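Local coordinates for protein dehydrogenase (Thermotoga maritima, PDB 3EZY) that catalyses the NAD(+)-dependent oxidation of myo-inositol to scyllo-inosose, probably as a step in myo-inositol breakdown, at residues 70-73 against 79-82. Sequence-based numbering, arbitrary orientation.
Sequences VCSS and ELVI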
loop_
_atom_site.group_PDB
_atom_site.type_symbol
_atom_site.label_atom_id
_atom_site.label_comp_id
_atom_site.label_asym_id
_atom_site.label_seq_id
_atom_site.Cartn_x
_atom_site.Cartn_y
_atom_site.Cartn_z
ATOM N N VAL A 70 36.542 3.939 -17.504
ATOM C CA VAL A 70 36.316 4.716 -18.729
ATOM C C VAL A 70 34.884 5.296 -18.709
ATOM O O VAL A 70 33.897 4.558 -18.887
ATOM C CB VAL A 70 36.546 3.851 -20.006
ATOM C CG1 VAL A 70 36.196 4.621 -21.255
ATOM C CG2 VAL A 70 38.008 3.295 -20.042
ATOM N N CYS A 71 34.774 6.622 -18.517
ATOM C CA CYS A 71 33.471 7.278 -18.369
ATOM C C CYS A 71 33.408 8.481 -19.277
ATOM O O CYS A 71 32.762 9.462 -18.966
ATOM C CB CYS A 71 33.270 7.760 -16.918
ATOM S SG CYS A 71 33.549 6.514 -15.630
ATOM N N SER A 72 34.109 8.409 -20.395
ATOM C CA SER A 72 34.187 9.528 -21.318
ATOM C C SER A 72 33.128 9.280 -22.387
ATOM O O SER A 72 32.388 8.296 -22.325
ATOM C CB SER A 72 35.567 9.523 -21.954
ATOM O OG SER A 72 35.824 8.193 -22.396
ATOM N N SER A 73 33.058 10.144 -23.387
ATOM C CA SER A 73 32.039 9.980 -24.423
ATOM C C SER A 73 32.144 8.613 -25.107
ATOM O O SER A 73 33.221 8.026 -25.216
ATOM C CB SER A 73 32.098 11.120 -25.435
ATOM O OG SER A 73 33.291 10.982 -26.176
ATOM N N GLU A 79 38.575 3.003 -28.246
ATOM C CA GLU A 79 39.989 3.343 -28.208
ATOM C C GLU A 79 40.599 3.235 -26.807
ATOM O O GLU A 79 41.664 2.662 -26.639
ATOM C CB GLU A 79 40.243 4.749 -28.756
ATOM C CG GLU A 79 41.717 5.159 -28.523
ATOM C CD GLU A 79 41.947 6.656 -28.715
ATOM O OE1 GLU A 79 42.986 7.180 -28.241
ATOM O OE2 GLU A 79 41.072 7.311 -29.335
ATOM N N LEU A 80 39.935 3.800 -25.812
ATOM C CA LEU A 80 40.434 3.774 -24.465
ATOM C C LEU A 80 40.473 2.394 -23.882
ATOM O O LEU A 80 41.437 2.049 -23.206
ATOM C CB LEU A 80 39.625 4.703 -23.549
ATOM C CG LEU A 80 39.773 6.172 -23.995
ATOM C CD1 LEU A 80 38.831 7.086 -23.217
ATOM C CD2 LEU A 80 41.275 6.571 -23.835
ATOM N N VAL A 81 39.427 1.595 -24.098
ATOM C CA VAL A 81 39.428 0.245 -23.507
ATOM C C VAL A 81 40.530 -0.628 -24.170
ATOM O O VAL A 81 41.185 -1.435 -23.513
ATOM C CB VAL A 81 38.045 -0.424 -23.651
ATOM C CG1 VAL A 81 38.170 -1.977 -23.432
ATOM C CG2 VAL A 81 37.044 0.188 -22.657
ATOM N N ILE A 82 40.711 -0.487 -25.477
ATOM C CA ILE A 82 41.790 -1.278 -26.127
ATOM C C ILE A 82 43.186 -0.843 -25.642
ATOM O O ILE A 82 44.070 -1.672 -25.404
ATOM C CB ILE A 82 41.680 -1.237 -27.671
ATOM C CG1 ILE A 82 40.388 -1.927 -28.107
ATOM C CG2 ILE A 82 42.948 -1.901 -28.328
ATOM C CD1 ILE A 82 40.041 -1.731 -29.538
#
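Leu-80 turns toward Val-70 and Ser-72 and, followed from its root outward, illustrates how a Rossmann domain seats a helix against the strand that leads into it. Its CB rests against both branches of Val-70, 4.1 Å from CG1 and equally 4.1 Å from CG2. From there CG lies anti to the carbonyl carbon (chi1 -64°) and CD1 anti to CA (chi2 172°), an extended course that brings CD1 to the loop. There CD1 meets Val-70 CG1 at 4.1 Å and lies 3.3 Å from Ser-72 OG. That hydroxyl is hydrogen-bonded to Thr-76 OG1, so the leucine methyl abuts an oxygen already engaged. Val-70 thus meets two helix residues: both methyls touch the leucine, and CG2 also reaches Val-81 CG2 at 4.2 Å, the two valine side chains crossing at about a right angle. Shortening Val-70 to an alanine removes both methyls, which would probably open a gap beside Leu-80 CB and leave Val-81 CG2 without its methyl neighbour. The contact is buried in the strand-loop-helix unit of 67-70 and 77-86, within the NAD-binding fold; Leu-80 also touches helix 56-61 and Ile-8 of strand 3-8, whereas Val-81 packs on strand 90-94 and helix 101-114.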